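PDB 6LZI: DNA mismatch repair protein MutL from Aquifex aeolicus, which binds and hydrolyses ATP through a Bergerat-fold ATPase domain, an activity that probably drives its conformational cycle in DNA mismatch repair. Local coordinates for residues Val24-Ser27 with Leu28-Lys31; Leu164-Ile167 with Lys168-Leu172; Ser105-Phe108 with Gln109-Glu112. All blocks are in the same frame, centred on the assembly; numbering follows the deposited sequence.

Contact 1: residues Val24-Ser27 with Leu28-Lys31; sequences VENS and LDAK. With MG (magnesium ion), chain B; ADP (adenosine-5'-diphosphate), chain H.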
ATOM      1  N   VAL A  24      -3.223   4.907   0.866  1.00 20.28           N
ATOM      2  CA  VAL A  24      -2.438   4.639  -0.334  1.00 19.15           C
ATOM      3  C   VAL A  24      -3.386   4.227  -1.448  1.00 20.08           C
ATOM      4  O   VAL A  24      -3.193   4.574  -2.610  1.00 20.52           O
ATOM      5  CB  VAL A  24      -1.420   3.530  -0.007  1.00 16.77           C
ATOM      6  CG1 VAL A  24      -0.810   2.972  -1.246  1.00 17.40           C
ATOM      7  CG2 VAL A  24      -0.318   4.072   1.015  1.00 18.41           C
ATOM      8  N   GLU A  25      -4.459   3.525  -1.098  1.00 18.17           N
ATOM      9  CA  GLU A  25      -5.458   3.231  -2.132  1.00 16.75           C
ATOM     10  C   GLU A  25      -5.978   4.518  -2.765  1.00 20.58           C
ATOM     11  O   GLU A  25      -6.103   4.586  -4.002  1.00 25.86           O
ATOM     12  CB  GLU A  25      -6.609   2.381  -1.555  1.00 21.63           C
ATOM     13  CG  GLU A  25      -7.751   2.131  -2.548  1.00 27.82           C
ATOM     14  CD  GLU A  25      -8.808   1.186  -1.981  1.00 34.30           C
ATOM     15  OE1 GLU A  25     -10.029   1.539  -1.857  1.00 33.62           O
ATOM     16  OE2 GLU A  25      -8.416   0.046  -1.703  1.00 38.06           O
ATOM     17  N   ASN A  26      -6.208   5.571  -1.942  1.00 16.21           N
ATOM     18  CA  ASN A  26      -6.735   6.828  -2.442  1.00 19.59           C
ATOM     19  C   ASN A  26      -5.700   7.515  -3.316  1.00 20.71           C
ATOM     20  O   ASN A  26      -6.037   8.077  -4.374  1.00 23.67           O
ATOM     21  CB  ASN A  26      -7.134   7.726  -1.264  1.00 18.10           C
ATOM     22  CG  ASN A  26      -8.452   7.303  -0.668  1.00 18.22           C
ATOM     23  OD1 ASN A  26      -9.181   6.550  -1.311  1.00 22.67           O
ATOM     24  ND2 ASN A  26      -8.789   7.769   0.494  1.00 17.81           N
ATOM     25  N   SER A  27      -4.444   7.396  -2.941  1.00 18.09           N
ATOM     26  CA  SER A  27      -3.398   8.004  -3.783  1.00 15.79           C
ATOM     27  C   SER A  27      -3.365   7.371  -5.145  1.00 21.42           C
ATOM     28  O   SER A  27      -3.173   8.054  -6.151  1.00 20.12           O
ATOM     29  CB  SER A  27      -2.045   7.825  -3.168  1.00 21.25           C
ATOM     30  OG  SER A  27      -2.083   8.522  -1.899  1.00 20.19           O
ATOM     31  N   LEU A  28      -3.383   6.035  -5.156  1.00 18.16           N
ATOM     32  CA  LEU A  28      -3.328   5.327  -6.461  1.00 18.06           C
ATOM     33  C   LEU A  28      -4.594   5.569  -7.281  1.00 23.77           C
ATOM     34  O   LEU A  28      -4.542   5.625  -8.527  1.00 21.97           O
ATOM     35  CB  LEU A  28      -3.170   3.838  -6.222  1.00 21.30           C
ATOM     36  CG  LEU A  28      -1.883   3.480  -5.475  1.00 22.84           C
ATOM     37  CD1 LEU A  28      -1.834   1.998  -5.124  1.00 20.64           C
ATOM     38  CD2 LEU A  28      -0.667   3.764  -6.401  1.00 22.56           C
ATOM     39  N   ASP A  29      -5.758   5.619  -6.610  1.00 24.49           N
ATOM     40  CA  ASP A  29      -6.991   6.010  -7.276  1.00 24.36           C
ATOM     41  C   ASP A  29      -6.851   7.367  -7.953  1.00 24.98           C
ATOM     42  O   ASP A  29      -7.409   7.587  -9.030  1.00 27.35           O
ATOM     43  CB  ASP A  29      -8.176   6.073  -6.309  1.00 28.34           C
ATOM     44  CG  ASP A  29      -8.666   4.701  -5.808  1.00 25.94           C
ATOM     45  OD1 ASP A  29      -8.290   3.622  -6.345  1.00 27.81           O
ATOM     46  OD2 ASP A  29      -9.415   4.749  -4.812  1.00 29.15           O
ATOM     47  N   ALA A  30      -6.093   8.286  -7.340  1.00 25.75           N
ATOM     48  CA  ALA A  30      -5.863   9.613  -7.889  1.00 25.38           C
ATOM     49  C   ALA A  30      -4.641   9.685  -8.811  1.00 28.19           C
ATOM     50  O   ALA A  30      -4.175  10.792  -9.115  1.00 30.48           O
ATOM     51  CB  ALA A  30      -5.715  10.627  -6.768  1.00 26.51           C
ATOM     52  N   LYS A  31      -4.200   8.532  -9.321  1.00 25.43           N
ATOM     53  CA  LYS A  31      -3.129   8.312 -10.298  1.00 30.11           C
ATOM     54  C   LYS A  31      -1.841   8.986  -9.891  1.00 27.56           C
ATOM     55  O   LYS A  31      -1.124   9.591 -10.708  1.00 29.69           O
ATOM     56  CB  LYS A  31      -3.519   8.697 -11.735  1.00 44.66           C
ATOM     57  CG  LYS A  31      -4.613   9.698 -11.976  1.00 49.83           C
ATOM     58  CD  LYS A  31      -4.961   9.726 -13.486  1.00 54.45           C
ATOM     59  CE  LYS A  31      -5.245  11.121 -14.033  1.00 60.25           C
ATOM     60  NZ  LYS A  31      -4.133  12.131 -13.871  1.00 58.65           N
TER
HETATM   61 MG    MG B 401     -10.831   5.523  -0.724  1.00 41.81          MG
HETATM   62  PB  ADP H 407     -13.610   6.413  -1.701  1.00 32.34           P
HETATM   63  O1B ADP H 407     -12.154   6.439  -2.018  1.00 26.41           O
HETATM   64  O2B ADP H 407     -14.446   7.236  -2.716  1.00 33.18           O
HETATM   65  O3B ADP H 407     -14.143   5.001  -1.590  1.00 35.93           O
HETATM   66  PA  ADP H 407     -12.630   7.873   0.562  1.00 29.16           P
HETATM   67  O1A ADP H 407     -13.263   8.304   1.853  1.00 27.95           O
HETATM   68  O2A ADP H 407     -11.415   7.021   0.705  1.00 21.34           O
HETATM   69  O3A ADP H 407     -13.835   7.110  -0.282  1.00 31.48           O
HETATM   70  O5' ADP H 407     -12.106   9.162  -0.259  1.00 29.56           O
HETATM   71  C5' ADP H 407     -13.209   9.997  -0.615  1.00 33.50           C
HETATM   72  C4' ADP H 407     -12.889  10.797  -1.874  1.00 34.04           C
HETATM   73  O4' ADP H 407     -11.869  11.719  -1.583  1.00 30.90           O
HETATM   74  C3' ADP H 407     -12.394  10.012  -3.072  1.00 28.51           C
HETATM   75  O3' ADP H 407     -13.527   9.608  -3.889  1.00 33.17           O
HETATM   76  C2' ADP H 407     -11.578  11.046  -3.824  1.00 26.31           C
HETATM   77  O2' ADP H 407     -12.579  11.812  -4.572  1.00 30.85           O
HETATM   78  C1' ADP H 407     -11.063  11.941  -2.724  1.00 24.26           C
HETATM   79  N9  ADP H 407      -9.701  11.612  -2.322  1.00 23.12           N
HETATM   80  C8  ADP H 407      -9.293  10.985  -1.184  1.00 22.37           C
HETATM   81  N7  ADP H 407      -7.938  10.878  -1.145  1.00 20.33           N
HETATM   82  C5  ADP H 407      -7.511  11.434  -2.309  1.00 21.65           C
HETATM   83  C6  ADP H 407      -6.177  11.630  -2.882  1.00 20.71           C
HETATM   84  N6  ADP H 407      -5.078  11.176  -2.219  1.00 22.42           N
HETATM   85  N1  ADP H 407      -6.103  12.245  -4.095  1.00 21.97           N
HETATM   86  C2  ADP H 407      -7.271  12.652  -4.745  1.00 20.06           C
HETATM   87  N3  ADP H 407      -8.508  12.527  -4.269  1.00 22.08           N
HETATM   88  C4  ADP H 407      -8.644  11.937  -3.050  1.00 23.93           C
HETATM   89  O   HOH W   1     -10.376   4.154  -2.170  1.00 22.98           O
HETATM   90  O   HOH W   2      -9.494   4.706   0.843  1.00 24.23           O
HETATM   91  O   HOH W   3     -12.420   4.251   0.088  1.00 42.60           O

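Contact 2: residues Leu164-Ile167 with Lys168-Leu172; sequences LELI and KEYAL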
ATOM      1  N   LEU A 164       5.040  -2.230   6.641  1.00 22.84           N
ATOM      2  CA  LEU A 164       6.100  -2.567   5.682  1.00 25.81           C
ATOM      3  C   LEU A 164       5.630  -3.598   4.663  1.00 24.72           C
ATOM      4  O   LEU A 164       5.802  -3.388   3.442  1.00 24.86           O
ATOM      5  CB  LEU A 164       7.347  -3.069   6.399  1.00 26.05           C
ATOM      6  CG  LEU A 164       8.527  -3.421   5.460  1.00 29.50           C
ATOM      7  CD1 LEU A 164       8.875  -2.279   4.577  1.00 29.90           C
ATOM      8  CD2 LEU A 164       9.744  -3.802   6.336  1.00 31.28           C
ATOM      9  N   GLU A 165       4.977  -4.684   5.150  1.00 24.88           N
ATOM     10  CA  GLU A 165       4.416  -5.700   4.248  1.00 27.21           C
ATOM     11  C   GLU A 165       3.341  -5.133   3.317  1.00 26.69           C
ATOM     12  O   GLU A 165       3.297  -5.469   2.128  1.00 25.08           O
ATOM     13  CB  GLU A 165       3.789  -6.863   5.040  1.00 30.16           C
ATOM     14  CG  GLU A 165       4.810  -7.890   5.581  1.00 38.84           C
ATOM     15  CD  GLU A 165       5.819  -8.313   4.511  1.00 46.11           C
ATOM     16  OE1 GLU A 165       7.035  -8.019   4.664  1.00 47.13           O
ATOM     17  OE2 GLU A 165       5.378  -8.891   3.488  1.00 47.09           O
ATOM     18  N   LEU A 166       2.433  -4.313   3.846  1.00 22.61           N
ATOM     19  CA  LEU A 166       1.427  -3.660   3.003  1.00 22.73           C
ATOM     20  C   LEU A 166       2.046  -2.836   1.893  1.00 23.71           C
ATOM     21  O   LEU A 166       1.566  -2.865   0.765  1.00 20.77           O
ATOM     22  CB  LEU A 166       0.517  -2.770   3.861  1.00 22.13           C
ATOM     23  CG  LEU A 166      -0.533  -1.997   3.066  1.00 23.56           C
ATOM     24  CD1 LEU A 166      -1.658  -2.967   2.604  1.00 26.42           C
ATOM     25  CD2 LEU A 166      -1.095  -0.774   3.844  1.00 24.36           C
ATOM     26  N   ILE A 167       3.062  -2.024   2.205  1.00 21.53           N
ATOM     27  CA  ILE A 167       3.634  -1.178   1.136  1.00 21.89           C
ATOM     28  C   ILE A 167       4.354  -2.044   0.106  1.00 20.27           C
ATOM     29  O   ILE A 167       4.277  -1.788  -1.095  1.00 24.69           O
ATOM     30  CB  ILE A 167       4.580  -0.107   1.707  1.00 22.53           C
ATOM     31  CG1 ILE A 167       3.824   0.799   2.694  1.00 21.32           C
ATOM     32  CG2 ILE A 167       5.205   0.657   0.496  1.00 23.14           C
ATOM     33  CD1 ILE A 167       2.581   1.515   2.108  1.00 24.00           C
ATOM     34  N   LYS A 168       4.996  -3.136   0.552  1.00 20.24           N
ATOM     35  CA  LYS A 168       5.575  -4.070  -0.409  1.00 24.56           C
ATOM     36  C   LYS A 168       4.510  -4.624  -1.326  1.00 22.04           C
ATOM     37  O   LYS A 168       4.729  -4.756  -2.536  1.00 19.44           O
ATOM     38  CB  LYS A 168       6.311  -5.209   0.313  1.00 25.79           C
ATOM     39  CG  LYS A 168       7.597  -4.721   0.956  1.00 26.44           C
ATOM     40  CD  LYS A 168       8.272  -5.840   1.761  1.00 29.15           C
ATOM     41  CE  LYS A 168       9.556  -5.226   2.416  1.00 33.22           C
ATOM     42  NZ  LYS A 168      10.470  -6.285   2.924  1.00 36.63           N
ATOM     43  N   GLU A 169       3.341  -4.921  -0.766  1.00 21.69           N
ATOM     44  CA  GLU A 169       2.261  -5.513  -1.557  1.00 24.04           C
ATOM     45  C   GLU A 169       1.750  -4.558  -2.616  1.00 20.64           C
ATOM     46  O   GLU A 169       1.526  -4.952  -3.768  1.00 19.48           O
ATOM     47  CB  GLU A 169       1.171  -5.929  -0.597  1.00 25.45           C
ATOM     48  CG  GLU A 169      -0.146  -6.381  -1.140  1.00 29.98           C
ATOM     49  CD  GLU A 169      -1.008  -6.859   0.028  1.00 35.80           C
ATOM     50  OE1 GLU A 169      -1.908  -6.089   0.443  1.00 34.81           O
ATOM     51  OE2 GLU A 169      -0.730  -7.968   0.545  1.00 47.41           O
ATOM     52  N   TYR A 170       1.558  -3.296  -2.252  1.00 22.86           N
ATOM     53  CA  TYR A 170       1.225  -2.283  -3.255  1.00 20.67           C
ATOM     54  C   TYR A 170       2.383  -2.059  -4.243  1.00 21.49           C
ATOM     55  O   TYR A 170       2.179  -1.813  -5.447  1.00 21.51           O
ATOM     56  CB  TYR A 170       0.962  -0.955  -2.548  1.00 19.89           C
ATOM     57  CG  TYR A 170      -0.395  -0.835  -1.945  1.00 21.14           C
ATOM     58  CD1 TYR A 170      -1.476  -0.762  -2.730  1.00 23.30           C
ATOM     59  CD2 TYR A 170      -0.567  -0.702  -0.566  1.00 17.90           C
ATOM     60  CE1 TYR A 170      -2.720  -0.606  -2.217  1.00 27.12           C
ATOM     61  CE2 TYR A 170      -1.845  -0.536  -0.014  1.00 23.12           C
ATOM     62  CZ  TYR A 170      -2.910  -0.509  -0.876  1.00 26.49           C
ATOM     63  OH  TYR A 170      -4.203  -0.293  -0.435  1.00 32.08           O
ATOM     64  N   ALA A 171       3.608  -2.098  -3.755  1.00 17.54           N
ATOM     65  CA  ALA A 171       4.665  -1.905  -4.733  1.00 15.08           C
ATOM     66  C   ALA A 171       4.738  -3.057  -5.733  1.00 18.14           C
ATOM     67  O   ALA A 171       5.117  -2.840  -6.905  1.00 23.43           O
ATOM     68  CB  ALA A 171       6.054  -1.803  -4.112  1.00 18.28           C
ATOM     69  N   LEU A 172       4.397  -4.261  -5.291  1.00 22.32           N
ATOM     70  CA  LEU A 172       4.462  -5.377  -6.228  1.00 21.50           C
ATOM     71  C   LEU A 172       3.425  -5.321  -7.347  1.00 23.41           C
ATOM     72  O   LEU A 172       3.647  -5.982  -8.381  1.00 24.53           O
ATOM     73  CB  LEU A 172       4.350  -6.691  -5.464  1.00 20.81           C
ATOM     74  CG  LEU A 172       5.651  -7.070  -4.686  1.00 20.59           C
ATOM     75  CD1 LEU A 172       5.397  -8.151  -3.579  1.00 18.83           C
ATOM     76  CD2 LEU A 172       6.827  -7.504  -5.554  1.00 19.40           C
TER

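Contact 3: residues Ser105-Phe108 with Gln109-Glu112; sequences SRFF and QEKE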
ATOM      1  N   SER A 105      -4.638  19.399   0.321  1.00 18.28           N
ATOM      2  CA  SER A 105      -4.650  19.003  -1.105  1.00 18.57           C
ATOM      3  C   SER A 105      -4.658  20.226  -2.019  1.00 18.98           C
ATOM      4  O   SER A 105      -5.335  21.233  -1.766  1.00 21.41           O
ATOM      5  CB  SER A 105      -5.868  18.119  -1.449  1.00 20.54           C
ATOM      6  OG  SER A 105      -5.754  17.580  -2.744  1.00 22.11           O
ATOM      7  N   ARG A 106      -3.877  20.127  -3.088  1.00 21.61           N
ATOM      8  CA  ARG A 106      -3.808  21.128  -4.112  1.00 21.33           C
ATOM      9  C   ARG A 106      -4.230  20.445  -5.416  1.00 23.03           C
ATOM     10  O   ARG A 106      -3.610  19.457  -5.838  1.00 25.48           O
ATOM     11  CB  ARG A 106      -2.408  21.674  -4.237  1.00 24.30           C
ATOM     12  CG  ARG A 106      -2.348  22.779  -5.326  1.00 23.98           C
ATOM     13  CD  ARG A 106      -0.902  23.342  -5.415  1.00 26.40           C
ATOM     14  NE  ARG A 106      -0.666  23.999  -6.692  1.00 26.50           N
ATOM     15  CZ  ARG A 106       0.540  24.432  -7.062  1.00 35.41           C
ATOM     16  NH1 ARG A 106       1.558  24.313  -6.205  1.00 34.57           N
ATOM     17  NH2 ARG A 106       0.741  24.940  -8.279  1.00 36.90           N
ATOM     18  N   PHE A 107      -5.297  20.951  -5.991  1.00 26.46           N
ATOM     19  CA  PHE A 107      -5.848  20.384  -7.218  1.00 29.59           C
ATOM     20  C   PHE A 107      -4.938  20.752  -8.379  1.00 31.59           C
ATOM     21  O   PHE A 107      -4.385  21.856  -8.430  1.00 29.90           O
ATOM     22  CB  PHE A 107      -7.252  20.980  -7.399  1.00 23.99           C
ATOM     23  CG  PHE A 107      -8.122  20.289  -8.413  1.00 29.82           C
ATOM     24  CD1 PHE A 107      -8.414  18.935  -8.294  1.00 28.29           C
ATOM     25  CD2 PHE A 107      -8.786  21.035  -9.336  1.00 32.60           C
ATOM     26  CE1 PHE A 107      -9.261  18.317  -9.203  1.00 34.08           C
ATOM     27  CE2 PHE A 107      -9.680  20.421 -10.280  1.00 38.24           C
ATOM     28  CZ  PHE A 107      -9.914  19.064 -10.174  1.00 33.91           C
ATOM     29  N   PHE A 108      -4.841  19.865  -9.366  1.00 32.86           N
ATOM     30  CA  PHE A 108      -3.955  20.146 -10.490  1.00 32.99           C
ATOM     31  C   PHE A 108      -4.279  21.487 -11.173  1.00 37.07           C
ATOM     32  O   PHE A 108      -3.378  22.133 -11.737  1.00 40.58           O
ATOM     33  CB  PHE A 108      -3.987  18.959 -11.487  1.00 31.41           C
ATOM     34  CG  PHE A 108      -5.250  18.887 -12.305  1.00 32.57           C
ATOM     35  CD1 PHE A 108      -6.347  18.176 -11.817  1.00 35.47           C
ATOM     36  CD2 PHE A 108      -5.306  19.445 -13.575  1.00 37.42           C
ATOM     37  CE1 PHE A 108      -7.531  18.094 -12.585  1.00 36.18           C
ATOM     38  CE2 PHE A 108      -6.474  19.384 -14.352  1.00 43.46           C
ATOM     39  CZ  PHE A 108      -7.585  18.707 -13.851  1.00 41.57           C
ATOM     40  N   GLN A 109      -5.506  21.987 -11.064  1.00 39.02           N
ATOM     41  CA  GLN A 109      -5.844  23.232 -11.746  1.00 39.35           C
ATOM     42  C   GLN A 109      -5.598  24.481 -10.896  1.00 42.28           C
ATOM     43  O   GLN A 109      -5.780  25.595 -11.390  1.00 45.07           O
ATOM     44  CB  GLN A 109      -7.316  23.217 -12.189  1.00 41.78           C
ATOM     45  CG  GLN A 109      -7.769  21.935 -12.836  1.00 45.92           C
ATOM     46  CD  GLN A 109      -8.877  22.142 -13.864  1.00 54.11           C
ATOM     47  OE1 GLN A 109     -10.058  22.275 -13.514  1.00 52.75           O
ATOM     48  NE2 GLN A 109      -8.498  22.165 -15.149  1.00 58.62           N
ATOM     49  N   GLU A 110      -5.189  24.327  -9.640  1.00 38.09           N
ATOM     50  CA  GLU A 110      -5.151  25.424  -8.686  1.00 38.76           C
ATOM     51  C   GLU A 110      -3.720  25.774  -8.315  1.00 38.04           C
ATOM     52  O   GLU A 110      -2.840  24.914  -8.315  1.00 36.18           O
ATOM     53  CB  GLU A 110      -5.927  25.055  -7.427  1.00 38.49           C
ATOM     54  CG  GLU A 110      -7.393  24.868  -7.671  1.00 43.38           C
ATOM     55  CD  GLU A 110      -8.104  26.176  -7.943  1.00 49.66           C
ATOM     56  OE1 GLU A 110      -9.350  26.159  -8.024  1.00 51.99           O
ATOM     57  OE2 GLU A 110      -7.433  27.229  -8.059  1.00 53.04           O
ATOM     58  N   LYS A 111      -3.495  27.051  -7.987  1.00 36.08           N
ATOM     59  CA  LYS A 111      -2.151  27.456  -7.573  1.00 36.45           C
ATOM     60  C   LYS A 111      -1.889  27.148  -6.105  1.00 33.58           C
ATOM     61  O   LYS A 111      -0.734  26.892  -5.721  1.00 32.56           O
ATOM     62  CB  LYS A 111      -1.953  28.966  -7.817  1.00 41.09           C
ATOM     63  CG  LYS A 111      -2.079  29.400  -9.270  1.00 49.01           C
ATOM     64  CD  LYS A 111      -1.737  30.876  -9.417  1.00 57.86           C
ATOM     65  CE  LYS A 111      -2.045  31.414 -10.818  1.00 64.72           C
ATOM     66  NZ  LYS A 111      -1.330  30.625 -11.851  1.00 66.45           N
ATOM     67  N   GLU A 112      -2.951  27.110  -5.297  1.00 35.72           N
ATOM     68  CA  GLU A 112      -2.876  26.953  -3.846  1.00 34.57           C
ATOM     69  C   GLU A 112      -3.578  25.683  -3.427  1.00 34.43           C
ATOM     70  O   GLU A 112      -4.538  25.237  -4.074  1.00 33.09           O
ATOM     71  CB  GLU A 112      -3.587  28.078  -3.064  1.00 36.33           C
ATOM     72  CG  GLU A 112      -3.277  29.452  -3.409  1.00 41.61           C
ATOM     73  CD  GLU A 112      -3.698  30.377  -2.264  1.00 45.13           C
ATOM     74  OE1 GLU A 112      -3.022  31.401  -2.072  1.00 53.62           O
ATOM     75  OE2 GLU A 112      -4.682  30.074  -1.543  1.00 37.59           O
TER
HETATM   76  O   HOH W   4      -1.291  24.269 -10.924  1.00 47.32           O
HETATM   77  O   HOH W   5      -6.268  23.275  -4.718  1.00 29.50           O

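Contact 1: residues Val24-Ser27 with Leu28-Lys31
Leu28 lies alongside Val24 one helical turn earlier, both pointing the same way, with its CD1 4.1 Å from CG1 of Val24. Val24 suits the inner side of helix 16-29, meeting Val35, Val37 and Val49 of the sheet, while Leu28 packs on Tyr170 and Val177. In the backbone, Leu28 N donates to Val24 O at 2.9 Å in a nearly straight bond (170°), and Asp29 N to Glu25 O continues the helical pattern. Another side of the helix faces the nucleotide. The run Glu-Asn-Ser-Leu-Asp-Ala belongs to the Bergerat ATP-binding fold of the GHKL family, and its Asn26 has the amide needed to grip metal and phosphate. Asn26 OD1 binds the magnesium ion at 2.0 Å, while its ND2 donates to ADP O2A at 2.7 Å; O2A is also a magnesium ligand. ADP O1B and three waters complete the octahedron. Glu25 reaches this shell through an extended chain, CG anti to its backbone N (chi1 175°). Glu25 OE1 accepts from water 1 at 2.7 Å, and OD2 of Asp29 accepts from the same water at 2.9 Å, so a magnesium-bound water bridges two carboxylates whose planes are 45° apart. Ser27, small and buried against Val35 and Val49, hydrogen-bonds through OG to Leu23 O and to Asp51 OD2, which also bonds ADP. The helix ends at Asp29 in a Schellman motif: Ala30 is first to leave helical angles, and Lys31, at positive phi, is the C-prime residue, its N bonded to Leu28 O. Ala30, only a methyl, lets the adenine come close: its CB is 3.1 Å from ADP N1.

Contact 2: residues Leu164-Ile167 with Lys168-Leu172
Leu166 and Tyr170 run side by side along helix 156-173 of the ATPase domain, a helix with one flank pressed against the eight-stranded sheet and helix 16-29. With CG of Leu166 anti to the backbone N (chi1 178°), its branched end leans toward the tyrosine: CD1 approaches CE2 of Tyr170 at 3.6 Å, and CD2 comes in at the ring edge, in its plane. With an alanine here in place of Leu166, the edge of the Tyr170 ring is likely to lose the branched neighbour that packs on CE2, opening a gap on that side. Ile167 and Ala171 belong to the packed flank too: beta-branched bulk and a small methyl both meet Phe179 of strand 178-183, and Ile167 also meets Val20 of helix 16-29.

The looser side is that of the exposed Glu165. It curls back at chi2 (-47°), yet OE1 of Glu165 remains 4.2 Å from NZ of Lys168, too far for a salt bridge; its OE2 bonds instead to the hydroxyl of Tyr234. Lys168 stretches out fully, its CE packing 3.7 Å from CG of Leu164, a use of the aliphatic part of a lysine that lets the chain cross a leucine and also touch Val203, with the ammonium at its end. Under both flanks the backbone keeps regular i to i+4 bonding, as where Ala171 N donates to Ile167 O at 2.8 Å.

Contact 3: residues Ser105-Phe108 with Gln109-Glu112
Phe108 turns its CG between the backbone N and the carbonyl carbon (chi1 74°) and Gln109 holds its CG anti to the carbonyl carbon (chi1 -45°), which brings ring and stem side by side. They meet in the type I beta turn from Phe107 to Glu110, part of the loop joining the antiparallel strands 100-106 and 113-119. The CG of Gln109 sits over one face of the Phe108 ring, 3.4 Å from its centroid, in a CH-pi contact; a glutamine has the aliphatic stem for this and an amide suited to the surface. The same CG comes 3.5 Å from CE2 of Phe107, whose ring also meets that of His57. Glu110 N closes the turn, donating to Phe107 O at 2.9 Å.

Arg106 reaches across the loop, extended. Its NE donates to Glu110 O at 2.9 Å and 163°, near the guanidinium plane, while Lys111 O lies 3.0 Å above the centre of the Arg106 group. Arginine's length and several N-H groups let it hold two parts of the chain, since NH1 bonds to Met131 O. Water 5 bridges the two arms, accepting from Phe107 N at 2.8 Å and donating to Glu112 O at 2.7 Å.

Contacts 1 and 2 pack against each other: their centres are 14 Å apart, and Tyr170 of contact 2 lies on contact 1, its CD1 3.7 Å from CD1 of Leu28 and its CD2 3.7 Å from CG1 of Val24. Contact 1 is the part that touches ADP and magnesium, whereas the Tyr170 side chain stays about 9 Å from the metal, consistent with a second-layer place behind the nucleotide helix. Contact 3 lies near the adenine end of ADP without touching it: the Phe107 side chain is about 7 Å away, and Ser105 OG is hydrogen-bonded to OG1 of the pocket residue Thr135. Contacts 2 and 3 have centres 29 Å apart.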